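Local coordinates for protein putative isomerase (PDB 2PPG) that is probably an enzyme of the enolase superfamily, pairing an N-terminal capping domain with a modified TIM barrel, at residues L56-T61 against V66-T71; F186-P191 against A198-I203; D341-Q346 against G366-P371. All blocks are in the same frame, centred on the assembly; numbering follows the deposited sequence.

Contact 1: L56-T61 against V66-T71; sequences LVRIET and VGWGET
V57 and I59 exchange backbone hydrogen bonds in pairs with G69 and G67, making 56-61 and 66-71 the two arms of an antiparallel beta hairpin at the edge of the sheet in the N-terminal, mandelate racemase-like domain. The short axes run at 159° to each other, as two twisted neighbouring strands do. All four bonds are nearly straight at the hydrogen. G67 N meets I59 O in the plane of the carbonyl at 2.7 Å, whereas V57 N approaches G69 O from well above the carbonyl plane at 3.0 Å.

The face bearing V57 and I59 is buried under helix 119-140, where I59 rests on A131 and L135. Both cross-strand partners there are glycines, which bring no side chain. The other face grades from buried (L56, E70, W68) to partly exposed (R58, E60, V66). At its buried end L56 and E70 lie alongside each other, L56 CG 3.9 Å from E70 CG, while the E70 carboxylate is bonded to the backbone N of A323 and F326 and to S54. Next comes the tightly packed part, W68, whose ring is crossed by the aliphatic part of R58. R58 CB stands over the six-membered ring, 3.7 Å from its centroid and 19° off the normal, a CH-pi contact. Because R58 is extended from CG to NE, CG and CD continue past CZ2 and CH2 of W68.

The looser, partly exposed end holds V66, R58 and E60. Here V66 puts its methyls over one face of the guanidinium, CG2 lying 3.6 Å from R58 NH1. In the plane of that group, R58 NH2 makes a salt bridge to the anti side of E60 OE1, at 3.2 Å.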
ATOM      1  N   LEU A  56     -37.622  27.773  -3.006  1.00 29.86           N
ATOM      2  CA  LEU A  56     -37.002  28.934  -3.620  1.00 29.19           C
ATOM      3  C   LEU A  56     -36.740  29.991  -2.562  1.00 34.75           C
ATOM      4  O   LEU A  56     -37.551  30.198  -1.638  1.00 35.34           O
ATOM      5  CB  LEU A  56     -37.889  29.542  -4.704  1.00 28.43           C
ATOM      6  CG  LEU A  56     -37.973  28.841  -6.061  1.00 32.35           C
ATOM      7  CD1 LEU A  56     -38.948  27.646  -6.059  1.00 26.65           C
ATOM      8  CD2 LEU A  56     -38.374  29.863  -7.118  1.00 31.02           C
ATOM      9  N   VAL A  57     -35.605  30.668  -2.713  1.00 32.04           N
ATOM     10  CA  VAL A  57     -35.207  31.698  -1.800  1.00 30.54           C
ATOM     11  C   VAL A  57     -35.061  32.969  -2.615  1.00 32.35           C
ATOM     12  O   VAL A  57     -34.547  32.941  -3.736  1.00 31.53           O
ATOM     13  CB  VAL A  57     -33.906  31.302  -1.046  1.00 31.17           C
ATOM     14  CG1 VAL A  57     -33.097  32.507  -0.654  1.00 31.53           C
ATOM     15  CG2 VAL A  57     -34.240  30.505   0.188  1.00 27.46           C
ATOM     16  N   ARG A  58     -35.553  34.069  -2.053  1.00 32.49           N
ATOM     17  CA  ARG A  58     -35.489  35.377  -2.676  1.00 35.28           C
ATOM     18  C   ARG A  58     -34.753  36.284  -1.711  1.00 35.18           C
ATOM     19  O   ARG A  58     -35.167  36.428  -0.564  1.00 34.24           O
ATOM     20  CB  ARG A  58     -36.903  35.901  -2.907  1.00 38.22           C
ATOM     21  CG  ARG A  58     -37.002  37.267  -3.549  1.00 38.35           C
ATOM     22  CD  ARG A  58     -38.418  37.805  -3.371  1.00 39.70           C
ATOM     23  NE  ARG A  58     -38.653  39.002  -4.172  1.00 39.87           N
ATOM     24  CZ  ARG A  58     -38.428  40.247  -3.760  1.00 36.26           C
ATOM     25  NH1 ARG A  58     -38.667  41.256  -4.575  1.00 33.54           N
ATOM     26  NH2 ARG A  58     -37.964  40.484  -2.540  1.00 37.30           N
ATOM     27  N   ILE A  59     -33.654  36.874  -2.173  1.00 33.53           N
ATOM     28  CA  ILE A  59     -32.803  37.698  -1.325  1.00 33.85           C
ATOM     29  C   ILE A  59     -32.711  39.106  -1.893  1.00 35.55           C
ATOM     30  O   ILE A  59     -32.441  39.280  -3.075  1.00 37.80           O
ATOM     31  CB  ILE A  59     -31.369  37.095  -1.179  1.00 32.24           C
ATOM     32  CG1 ILE A  59     -31.446  35.677  -0.607  1.00 30.15           C
ATOM     33  CG2 ILE A  59     -30.481  38.001  -0.313  1.00 28.04           C
ATOM     34  CD1 ILE A  59     -30.125  35.106  -0.131  1.00 31.60           C
ATOM     35  N   GLU A  60     -32.941  40.105  -1.047  1.00 33.94           N
ATOM     36  CA  GLU A  60     -32.908  41.488  -1.482  1.00 35.87           C
ATOM     37  C   GLU A  60     -31.861  42.322  -0.732  1.00 33.71           C
ATOM     38  O   GLU A  60     -31.767  42.268   0.498  1.00 26.25           O
ATOM     39  CB  GLU A  60     -34.297  42.124  -1.348  1.00 36.02           C
ATOM     40  CG  GLU A  60     -34.388  43.571  -1.845  1.00 37.37           C
ATOM     41  CD  GLU A  60     -35.804  44.149  -1.772  1.00 41.45           C
ATOM     42  OE1 GLU A  60     -36.768  43.356  -1.654  1.00 44.23           O
ATOM     43  OE2 GLU A  60     -35.953  45.398  -1.836  1.00 42.43           O
ATOM     44  N   THR A  61     -31.093  43.099  -1.496  1.00 35.38           N
ATOM     45  CA  THR A  61     -30.104  44.018  -0.941  1.00 36.88           C
ATOM     46  C   THR A  61     -30.741  45.332  -0.498  1.00 37.75           C
ATOM     47  O   THR A  61     -31.878  45.618  -0.831  1.00 35.53           O
ATOM     48  CB  THR A  61     -29.015  44.345  -1.957  1.00 35.04           C
ATOM     49  OG1 THR A  61     -29.595  45.059  -3.055  1.00 37.93           O
ATOM     50  CG2 THR A  61     -28.386  43.074  -2.469  1.00 35.50           C
ATOM     51  N   VAL A  66     -32.371  42.097  -6.298  1.00 29.36           N
ATOM     52  CA  VAL A  66     -33.031  40.878  -5.888  1.00 31.42           C
ATOM     53  C   VAL A  66     -32.317  39.676  -6.518  1.00 34.59           C
ATOM     54  O   VAL A  66     -32.036  39.651  -7.728  1.00 30.04           O
ATOM     55  CB  VAL A  66     -34.536  40.886  -6.283  1.00 35.49           C
ATOM     56  CG1 VAL A  66     -35.207  39.580  -5.897  1.00 34.91           C
ATOM     57  CG2 VAL A  66     -35.270  42.058  -5.625  1.00 36.26           C
ATOM     58  N   GLY A  67     -31.998  38.695  -5.674  1.00 33.96           N
ATOM     59  CA  GLY A  67     -31.379  37.463  -6.112  1.00 28.79           C
ATOM     60  C   GLY A  67     -32.294  36.289  -5.834  1.00 29.94           C
ATOM     61  O   GLY A  67     -33.044  36.281  -4.853  1.00 33.30           O
ATOM     62  N   TRP A  68     -32.236  35.285  -6.696  1.00 26.13           N
ATOM     63  CA  TRP A  68     -33.053  34.114  -6.496  1.00 26.13           C
ATOM     64  C   TRP A  68     -32.201  32.871  -6.396  1.00 26.99           C
ATOM     65  O   TRP A  68     -31.226  32.717  -7.127  1.00 27.74           O
ATOM     66  CB  TRP A  68     -34.040  33.946  -7.641  1.00 25.44           C
ATOM     67  CG  TRP A  68     -35.183  34.920  -7.629  1.00 26.05           C
ATOM     68  CD1 TRP A  68     -35.273  36.085  -8.337  1.00 26.09           C
ATOM     69  CD2 TRP A  68     -36.418  34.789  -6.912  1.00 24.35           C
ATOM     70  NE1 TRP A  68     -36.485  36.683  -8.113  1.00 28.37           N
ATOM     71  CE2 TRP A  68     -37.209  35.919  -7.239  1.00 24.64           C
ATOM     72  CE3 TRP A  68     -36.943  33.817  -6.042  1.00 22.81           C
ATOM     73  CZ2 TRP A  68     -38.489  36.118  -6.719  1.00 25.81           C
ATOM     74  CZ3 TRP A  68     -38.218  34.006  -5.520  1.00 24.62           C
ATOM     75  CH2 TRP A  68     -38.981  35.153  -5.862  1.00 28.13           C
ATOM     76  N   GLY A  69     -32.589  31.994  -5.475  1.00 24.93           N
ATOM     77  CA  GLY A  69     -31.976  30.696  -5.309  1.00 20.65           C
ATOM     78  C   GLY A  69     -33.052  29.636  -5.203  1.00 22.70           C
ATOM     79  O   GLY A  69     -34.237  29.940  -5.243  1.00 21.83           O
ATOM     80  N   GLU A  70     -32.640  28.387  -5.045  1.00 23.58           N
ATOM     81  CA  GLU A  70     -33.561  27.286  -5.116  1.00 25.80           C
ATOM     82  C   GLU A  70     -32.852  26.000  -4.716  1.00 27.53           C
ATOM     83  O   GLU A  70     -31.720  25.738  -5.126  1.00 29.01           O
ATOM     84  CB  GLU A  70     -34.131  27.162  -6.534  1.00 23.53           C
ATOM     85  CG  GLU A  70     -35.279  26.147  -6.659  1.00 28.26           C
ATOM     86  CD  GLU A  70     -35.619  25.766  -8.106  1.00 31.77           C
ATOM     87  OE1 GLU A  70     -34.890  26.173  -9.042  1.00 36.68           O
ATOM     88  OE2 GLU A  70     -36.627  25.057  -8.313  1.00 34.48           O
ATOM     89  N   THR A  71     -33.519  25.196  -3.904  1.00 26.84           N
ATOM     90  CA  THR A  71     -32.982  23.899  -3.541  1.00 27.08           C
ATOM     91  C   THR A  71     -34.101  22.855  -3.640  1.00 25.45           C
ATOM     92  O   THR A  71     -35.175  23.160  -4.150  1.00 26.38           O
ATOM     93  CB  THR A  71     -32.305  23.945  -2.156  1.00 27.23           C
ATOM     94  OG1 THR A  71     -31.751  22.659  -1.836  1.00 27.12           O
ATOM     95  CG2 THR A  71     -33.302  24.398  -1.072  1.00 26.26           C
TER

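Contact 2: F186-P191 against A198-I203; sequences FKFASP and AKEMEI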
ATOM      1  N   PHE A 186     -28.094   9.654 -24.438  1.00 28.36           N
ATOM      2  CA  PHE A 186     -29.283   9.157 -23.753  1.00 26.82           C
ATOM      3  C   PHE A 186     -28.918   8.472 -22.452  1.00 26.71           C
ATOM      4  O   PHE A 186     -27.825   7.924 -22.319  1.00 27.62           O
ATOM      5  CB  PHE A 186     -30.060   8.203 -24.686  1.00 28.17           C
ATOM      6  CG  PHE A 186     -30.484   8.857 -25.973  1.00 28.73           C
ATOM      7  CD1 PHE A 186     -31.726   9.464 -26.083  1.00 31.84           C
ATOM      8  CD2 PHE A 186     -29.607   8.937 -27.048  1.00 27.96           C
ATOM      9  CE1 PHE A 186     -32.088  10.125 -27.255  1.00 32.49           C
ATOM     10  CE2 PHE A 186     -29.960   9.591 -28.211  1.00 26.89           C
ATOM     11  CZ  PHE A 186     -31.198  10.191 -28.315  1.00 26.98           C
ATOM     12  N   LYS A 187     -29.824   8.530 -21.484  1.00 26.95           N
ATOM     13  CA  LYS A 187     -29.698   7.740 -20.268  1.00 26.17           C
ATOM     14  C   LYS A 187     -31.065   7.192 -19.876  1.00 28.34           C
ATOM     15  O   LYS A 187     -32.041   7.930 -19.810  1.00 33.95           O
ATOM     16  CB  LYS A 187     -29.139   8.588 -19.124  1.00 26.19           C
ATOM     17  CG  LYS A 187     -28.709   7.779 -17.914  1.00 27.12           C
ATOM     18  CD  LYS A 187     -28.171   8.664 -16.825  1.00 28.06           C
ATOM     19  CE  LYS A 187     -29.286   9.293 -16.021  1.00 31.28           C
ATOM     20  NZ  LYS A 187     -28.759  10.447 -15.256  1.00 28.77           N
ATOM     21  N   PHE A 188     -31.141   5.898 -19.619  1.00 32.65           N
ATOM     22  CA  PHE A 188     -32.360   5.305 -19.073  1.00 34.09           C
ATOM     23  C   PHE A 188     -32.137   4.870 -17.635  1.00 35.62           C
ATOM     24  O   PHE A 188     -31.032   4.483 -17.259  1.00 32.16           O
ATOM     25  CB  PHE A 188     -32.794   4.104 -19.907  1.00 32.62           C
ATOM     26  CG  PHE A 188     -31.857   2.932 -19.824  1.00 29.65           C
ATOM     27  CD1 PHE A 188     -32.103   1.883 -18.940  1.00 33.99           C
ATOM     28  CD2 PHE A 188     -30.755   2.855 -20.636  1.00 28.81           C
ATOM     29  CE1 PHE A 188     -31.260   0.791 -18.868  1.00 27.87           C
ATOM     30  CE2 PHE A 188     -29.909   1.765 -20.566  1.00 31.02           C
ATOM     31  CZ  PHE A 188     -30.164   0.735 -19.682  1.00 28.77           C
ATOM     32  N   ALA A 189     -33.196   4.926 -16.836  1.00 43.87           N
ATOM     33  CA  ALA A 189     -33.148   4.446 -15.444  1.00 45.62           C
ATOM     34  C   ALA A 189     -33.424   2.952 -15.394  1.00 43.41           C
ATOM     35  O   ALA A 189     -34.358   2.476 -16.028  1.00 40.47           O
ATOM     36  CB  ALA A 189     -34.156   5.199 -14.572  1.00 45.45           C
ATOM     37  N   SER A 190     -32.611   2.217 -14.638  1.00 47.37           N
ATOM     38  CA  SER A 190     -32.821   0.770 -14.466  1.00 50.25           C
ATOM     39  C   SER A 190     -34.069   0.347 -13.655  1.00 53.81           C
ATOM     40  O   SER A 190     -34.580  -0.745 -13.881  1.00 56.05           O
ATOM     41  CB  SER A 190     -31.561   0.076 -13.942  1.00 47.97           C
ATOM     42  OG  SER A 190     -31.325   0.393 -12.588  1.00 49.10           O
ATOM     43  N   PRO A 191     -34.549   1.182 -12.699  1.00 57.20           N
ATOM     44  CA  PRO A 191     -35.879   0.945 -12.102  1.00 59.41           C
ATOM     45  C   PRO A 191     -37.044   0.896 -13.098  1.00 60.82           C
ATOM     46  O   PRO A 191     -38.187   0.666 -12.702  1.00 63.38           O
ATOM     47  CB  PRO A 191     -36.068   2.154 -11.173  1.00 58.47           C
ATOM     48  CG  PRO A 191     -34.706   2.573 -10.822  1.00 57.75           C
ATOM     49  CD  PRO A 191     -33.875   2.327 -12.054  1.00 57.94           C
ATOM     50  N   ALA A 198     -30.183  -5.426 -19.814  1.00 54.69           N
ATOM     51  CA  ALA A 198     -29.518  -5.982 -20.996  1.00 54.02           C
ATOM     52  C   ALA A 198     -30.394  -5.858 -22.237  1.00 55.46           C
ATOM     53  O   ALA A 198     -29.927  -5.443 -23.302  1.00 57.40           O
ATOM     54  CB  ALA A 198     -29.118  -7.437 -20.766  1.00 51.13           C
ATOM     55  N   LYS A 199     -31.668  -6.209 -22.091  1.00 57.03           N
ATOM     56  CA  LYS A 199     -32.599  -6.174 -23.206  1.00 56.64           C
ATOM     57  C   LYS A 199     -32.907  -4.731 -23.565  1.00 54.14           C
ATOM     58  O   LYS A 199     -33.242  -4.424 -24.710  1.00 53.20           O
ATOM     59  CB  LYS A 199     -33.891  -6.930 -22.871  1.00 57.80           C
ATOM     60  CG  LYS A 199     -33.762  -8.452 -22.805  1.00 59.50           C
ATOM     61  CD  LYS A 199     -35.125  -9.100 -22.507  1.00 62.38           C
ATOM     62  CE  LYS A 199     -35.019 -10.364 -21.636  1.00 63.19           C
ATOM     63  NZ  LYS A 199     -34.850 -11.602 -22.439  1.00 63.75           N
ATOM     64  N   GLU A 200     -32.781  -3.855 -22.574  1.00 53.16           N
ATOM     65  CA  GLU A 200     -33.035  -2.430 -22.745  1.00 53.04           C
ATOM     66  C   GLU A 200     -31.960  -1.766 -23.624  1.00 56.21           C
ATOM     67  O   GLU A 200     -32.285  -0.940 -24.504  1.00 54.75           O
ATOM     68  CB  GLU A 200     -33.118  -1.738 -21.380  1.00 51.79           C
ATOM     69  CG  GLU A 200     -33.932  -0.454 -21.363  1.00 53.15           C
ATOM     70  CD  GLU A 200     -35.426  -0.702 -21.205  1.00 56.45           C
ATOM     71  OE1 GLU A 200     -35.826  -1.860 -20.923  1.00 59.76           O
ATOM     72  OE2 GLU A 200     -36.203   0.268 -21.354  1.00 53.25           O
HETATM   73  N   MSE A 201     -30.691  -2.122 -23.383  1.00 53.59           N
HETATM   74  CA  MSE A 201     -29.568  -1.651 -24.201  1.00 51.24           C
HETATM   75  C   MSE A 201     -29.686  -2.177 -25.622  1.00 49.27           C
HETATM   76  O   MSE A 201     -29.602  -1.426 -26.589  1.00 49.03           O
HETATM   77  CB  MSE A 201     -28.237  -2.105 -23.606  1.00 54.86           C
HETATM   78  CG  MSE A 201     -27.732  -1.242 -22.470  1.00 62.13           C
HETATM   79 SE   MSE A 201     -27.072   0.537 -22.995  1.00 70.31          SE
HETATM   80  CE  MSE A 201     -25.781   0.089 -24.393  1.00 64.25           C
ATOM     81  N   GLU A 202     -29.878  -3.484 -25.728  1.00 48.38           N
ATOM     82  CA  GLU A 202     -30.140  -4.141 -26.995  1.00 50.25           C
ATOM     83  C   GLU A 202     -31.093  -3.337 -27.898  1.00 46.59           C
ATOM     84  O   GLU A 202     -30.756  -3.033 -29.044  1.00 46.20           O
ATOM     85  CB  GLU A 202     -30.721  -5.531 -26.715  1.00 53.11           C
ATOM     86  CG  GLU A 202     -30.815  -6.450 -27.917  1.00 57.70           C
ATOM     87  CD  GLU A 202     -31.100  -7.880 -27.499  1.00 62.14           C
ATOM     88  OE1 GLU A 202     -30.244  -8.759 -27.764  1.00 61.70           O
ATOM     89  OE2 GLU A 202     -32.166  -8.114 -26.878  1.00 62.40           O
ATOM     90  N   ILE A 203     -32.274  -2.997 -27.376  1.00 39.02           N
ATOM     91  CA  ILE A 203     -33.302  -2.364 -28.188  1.00 37.29           C
ATOM     92  C   ILE A 203     -32.969  -0.911 -28.483  1.00 38.46           C
ATOM     93  O   ILE A 203     -33.090  -0.482 -29.629  1.00 40.05           O
ATOM     94  CB  ILE A 203     -34.740  -2.543 -27.613  1.00 36.23           C
ATOM     95  CG1 ILE A 203     -35.752  -2.508 -28.752  1.00 36.40           C
ATOM     96  CG2 ILE A 203     -35.081  -1.486 -26.561  1.00 33.92           C
ATOM     97  CD1 ILE A 203     -37.105  -3.065 -28.405  1.00 36.57           C
TER
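F188 is met by two consecutive residues of helix 197-208, one over its ring and one at its rim. E200 supplies the first: its CG lies 4.0 Å from the centroid of the F188 ring and 21° off the ring normal, which makes this a CH-pi contact over the face. The methylene is displaced toward the rim, its nearest ring atom being F188 CD1 at 3.8 Å. M201, present as selenomethionine, supplies the second. Its SE is 5.3 Å from the F188 centroid and, at 82° from the normal, sits at the ring edge, a Met-aromatic contact in which F188 CE2 and M201 SE are 3.9 Å apart. No hydrogen bond links the two segments.

The torsions are consistent with this placement. F188 has its CB directed toward the helix, and its CG lies between the backbone N and carbonyl carbon (chi1 68°). E200 is bent at its second torsion, CG staying on the phenyl face while the carboxylate turns off to one side. There OE2 forms a salt bridge with R171 of helix 168-180, tying the charged end to the preceding helix.

Farther out, V197 and L204 of the same helix touch F188, as does C216 of strand 213-217, and M201 rests on I214 of that strand. The neighbouring K187 faces the other way, its NZ bonded to E243 and Y159. Such alternation, with one residue directed inward and the next buried beneath a helix, belongs to a beta-alpha-beta unit of a TIM barrel, here strand 185-189, helix 197-208 and strand 213-217.

Contact 3: D341-Q346 against G366-P371; sequences DCHEFQ and GEYVVP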
ATOM      1  N   ASP A 341     -18.191  18.081 -19.960  1.00 44.75           N
ATOM      2  CA  ASP A 341     -18.317  17.408 -21.251  1.00 50.39           C
ATOM      3  C   ASP A 341     -19.733  17.530 -21.806  1.00 48.20           C
ATOM      4  O   ASP A 341     -19.948  17.496 -23.018  1.00 47.73           O
ATOM      5  CB  ASP A 341     -17.982  15.922 -21.073  1.00 55.48           C
ATOM      6  CG  ASP A 341     -17.731  15.219 -22.386  1.00 60.61           C
ATOM      7  OD1 ASP A 341     -18.518  14.311 -22.745  1.00 59.63           O
ATOM      8  OD2 ASP A 341     -16.744  15.585 -23.060  1.00 64.48           O
ATOM      9  N   CYS A 342     -20.683  17.707 -20.891  1.00 45.28           N
ATOM     10  CA  CYS A 342     -22.064  17.356 -21.118  1.00 38.21           C
ATOM     11  C   CYS A 342     -22.883  17.724 -19.880  1.00 32.91           C
ATOM     12  O   CYS A 342     -22.325  17.969 -18.829  1.00 30.14           O
ATOM     13  CB  CYS A 342     -22.123  15.851 -21.301  1.00 40.70           C
ATOM     14  SG  CYS A 342     -23.500  15.321 -22.220  1.00 49.18           S
ATOM     15  N   HIS A 343     -24.205  17.737 -20.001  1.00 29.90           N
ATOM     16  CA  HIS A 343     -25.084  18.104 -18.898  1.00 27.09           C
ATOM     17  C   HIS A 343     -26.405  17.378 -19.079  1.00 29.06           C
ATOM     18  O   HIS A 343     -26.988  17.411 -20.158  1.00 32.24           O
ATOM     19  CB  HIS A 343     -25.302  19.618 -18.899  1.00 22.53           C
ATOM     20  CG  HIS A 343     -25.901  20.163 -17.641  1.00 23.15           C
ATOM     21  ND1 HIS A 343     -27.206  19.914 -17.260  1.00 21.29           N
ATOM     22  CD2 HIS A 343     -25.384  20.987 -16.697  1.00 24.27           C
ATOM     23  CE1 HIS A 343     -27.458  20.547 -16.128  1.00 22.87           C
ATOM     24  NE2 HIS A 343     -26.369  21.204 -15.763  1.00 22.34           N
ATOM     25  N   GLU A 344     -26.870  16.713 -18.026  1.00 31.70           N
ATOM     26  CA  GLU A 344     -28.168  16.032 -18.052  1.00 33.55           C
ATOM     27  C   GLU A 344     -29.307  16.983 -18.435  1.00 30.08           C
ATOM     28  O   GLU A 344     -29.319  18.150 -18.039  1.00 25.22           O
ATOM     29  CB  GLU A 344     -28.459  15.395 -16.690  1.00 32.72           C
ATOM     30  CG  GLU A 344     -29.670  14.486 -16.677  1.00 36.91           C
ATOM     31  CD  GLU A 344     -29.923  13.809 -15.334  1.00 40.13           C
ATOM     32  OE1 GLU A 344     -29.428  14.295 -14.295  1.00 44.10           O
ATOM     33  OE2 GLU A 344     -30.632  12.781 -15.312  1.00 42.28           O
ATOM     34  N   PHE A 345     -30.262  16.472 -19.204  1.00 31.39           N
ATOM     35  CA  PHE A 345     -31.442  17.245 -19.591  1.00 32.63           C
ATOM     36  C   PHE A 345     -32.722  16.427 -19.420  1.00 34.60           C
ATOM     37  O   PHE A 345     -32.999  15.482 -20.183  1.00 34.53           O
ATOM     38  CB  PHE A 345     -31.290  17.752 -21.024  1.00 34.93           C
ATOM     39  CG  PHE A 345     -32.556  18.296 -21.637  1.00 38.77           C
ATOM     40  CD1 PHE A 345     -33.236  19.369 -21.061  1.00 37.70           C
ATOM     41  CD2 PHE A 345     -33.042  17.768 -22.826  1.00 37.51           C
ATOM     42  CE1 PHE A 345     -34.382  19.880 -21.657  1.00 35.80           C
ATOM     43  CE2 PHE A 345     -34.192  18.285 -23.419  1.00 35.08           C
ATOM     44  CZ  PHE A 345     -34.859  19.334 -22.833  1.00 33.09           C
ATOM     45  N   GLN A 346     -33.481  16.803 -18.393  1.00 33.84           N
ATOM     46  CA  GLN A 346     -34.793  16.253 -18.115  1.00 35.61           C
ATOM     47  C   GLN A 346     -35.826  16.972 -18.971  1.00 37.65           C
ATOM     48  O   GLN A 346     -36.443  17.938 -18.532  1.00 42.18           O
ATOM     49  CB  GLN A 346     -35.143  16.461 -16.640  1.00 35.79           C
ATOM     50  CG  GLN A 346     -34.134  15.894 -15.639  1.00 38.55           C
ATOM     51  CD  GLN A 346     -34.481  14.487 -15.185  1.00 37.76           C
ATOM     52  OE1 GLN A 346     -35.576  14.002 -15.446  1.00 40.44           O
ATOM     53  NE2 GLN A 346     -33.545  13.827 -14.508  1.00 35.16           N
ATOM     54  N   GLY A 366     -29.967  19.242 -28.956  1.00 37.78           N
ATOM     55  CA  GLY A 366     -28.917  18.588 -28.190  1.00 38.00           C
ATOM     56  C   GLY A 366     -27.951  19.543 -27.518  1.00 39.99           C
ATOM     57  O   GLY A 366     -26.780  19.213 -27.334  1.00 43.90           O
ATOM     58  N   GLU A 367     -28.437  20.727 -27.148  1.00 37.88           N
ATOM     59  CA  GLU A 367     -27.604  21.741 -26.526  1.00 35.83           C
ATOM     60  C   GLU A 367     -28.369  22.669 -25.581  1.00 36.44           C
ATOM     61  O   GLU A 367     -29.388  23.261 -25.946  1.00 35.53           O
ATOM     62  CB  GLU A 367     -26.974  22.612 -27.597  1.00 39.36           C
ATOM     63  CG  GLU A 367     -25.684  22.129 -28.164  1.00 42.56           C
ATOM     64  CD  GLU A 367     -25.073  23.157 -29.090  1.00 46.94           C
ATOM     65  OE1 GLU A 367     -25.818  24.029 -29.604  1.00 43.56           O
ATOM     66  OE2 GLU A 367     -23.842  23.097 -29.295  1.00 51.71           O
ATOM     67  N   TYR A 368     -27.848  22.821 -24.371  1.00 35.40           N
ATOM     68  CA  TYR A 368     -28.285  23.881 -23.481  1.00 30.81           C
ATOM     69  C   TYR A 368     -27.743  25.227 -23.974  1.00 30.44           C
ATOM     70  O   TYR A 368     -26.543  25.385 -24.223  1.00 30.47           O
ATOM     71  CB  TYR A 368     -27.750  23.626 -22.084  1.00 31.31           C
ATOM     72  CG  TYR A 368     -28.578  22.713 -21.220  1.00 33.23           C
ATOM     73  CD1 TYR A 368     -29.735  23.177 -20.588  1.00 33.66           C
ATOM     74  CD2 TYR A 368     -28.188  21.399 -20.995  1.00 31.64           C
ATOM     75  CE1 TYR A 368     -30.491  22.347 -19.777  1.00 30.20           C
ATOM     76  CE2 TYR A 368     -28.936  20.561 -20.175  1.00 31.10           C
ATOM     77  CZ  TYR A 368     -30.082  21.046 -19.562  1.00 30.67           C
ATOM     78  OH  TYR A 368     -30.829  20.224 -18.742  1.00 31.86           O
ATOM     79  N   VAL A 369     -28.620  26.204 -24.141  1.00 26.98           N
ATOM     80  CA  VAL A 369     -28.146  27.539 -24.419  1.00 25.83           C
ATOM     81  C   VAL A 369     -27.932  28.203 -23.058  1.00 28.21           C
ATOM     82  O   VAL A 369     -28.850  28.266 -22.240  1.00 24.20           O
ATOM     83  CB  VAL A 369     -29.148  28.315 -25.282  1.00 29.01           C
ATOM     84  CG1 VAL A 369     -28.733  29.781 -25.406  1.00 26.57           C
ATOM     85  CG2 VAL A 369     -29.310  27.645 -26.673  1.00 23.46           C
ATOM     86  N   VAL A 370     -26.708  28.648 -22.802  1.00 26.46           N
ATOM     87  CA  VAL A 370     -26.379  29.288 -21.539  1.00 28.15           C
ATOM     88  C   VAL A 370     -26.986  30.681 -21.499  1.00 27.29           C
ATOM     89  O   VAL A 370     -26.722  31.488 -22.398  1.00 30.67           O
ATOM     90  CB  VAL A 370     -24.847  29.417 -21.353  1.00 29.79           C
ATOM     91  CG1 VAL A 370     -24.514  30.217 -20.068  1.00 30.49           C
ATOM     92  CG2 VAL A 370     -24.184  28.050 -21.339  1.00 27.05           C
ATOM     93  N   PRO A 371     -27.808  30.968 -20.471  1.00 27.34           N
ATOM     94  CA  PRO A 371     -28.426  32.294 -20.322  1.00 27.05           C
ATOM     95  C   PRO A 371     -27.371  33.378 -20.297  1.00 30.14           C
ATOM     96  O   PRO A 371     -26.306  33.179 -19.733  1.00 32.23           O
ATOM     97  CB  PRO A 371     -29.165  32.218 -18.976  1.00 26.85           C
ATOM     98  CG  PRO A 371     -28.736  30.920 -18.331  1.00 28.34           C
ATOM     99  CD  PRO A 371     -28.224  30.024 -19.417  1.00 27.31           C
TER
HETATM  100  O   HOH W   1     -33.160  19.708 -17.557  1.00 15.84           O
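H343 and F345 receive the Y368 side chain between them, forming an aromatic cluster between strand 343-345 of the TIM-like barrel, which pairs with 155-161, and strand 367-369. The two short axes run at 94° and come no nearer than 8.7 Å, consistent with the absence of backbone pairing. Of 366-371, Y368 alone makes the contact.

H343 comes first along the segment. Its ring lies oblique to that of Y368, and the nearest atoms are H343 ND1 and Y368 CE2 at 3.5 Å. The imidazole is fixed at both nitrogens: NE2 is bonded to S330 OG, while ND1 donates to E344 O over 2.9 Å, close to the ring plane.

E344 has its CB directed away from 366-371, and its carboxylate is bonded to S161 OG and the backbone N of A319, but its carbonyl is offered to Y368. Y368 OH donates to E344 O at 2.7 Å, in the carbonyl plane and on a lone pair. That oxygen therefore takes two side-chain donors.

F345 returns to the contact. Its ring points an edge at the face of Y368 in an offset edge-to-face pair, planes at 85° and centroids 5.7 Å apart. F345 CB also packs 3.8 Å from Y368 CE2.

Q346, at the N-cap position of the following helix, sends its side-chain NE2 to A319 O. Its backbone takes part through a water: Q346 N donates to this water at 3.0 Å, and the water in turn donates to Y368 OH at 2.7 Å.

How the contacts relate
Contacts 2 and 3 belong to one barrel sheet and are joined directly: K187 NZ of 186-191 forms a salt bridge with E344 OE2 of 341-346 at 3.0 Å, although the centres of the two contacts are about 21 Å apart. Strand 155-161 lies between the two strands, so the bridge spans a neighbour. Contact 1 sits in the capping domain, about 38 Å from contact 2 and 23 Å from contact 3, centre to centre. Its nearest atoms are about 12 Å from contact 3. In this superfamily the active site generally lies at the C-terminal ends of the barrel strands, under the cap, and K187 and E344 point into the barrel.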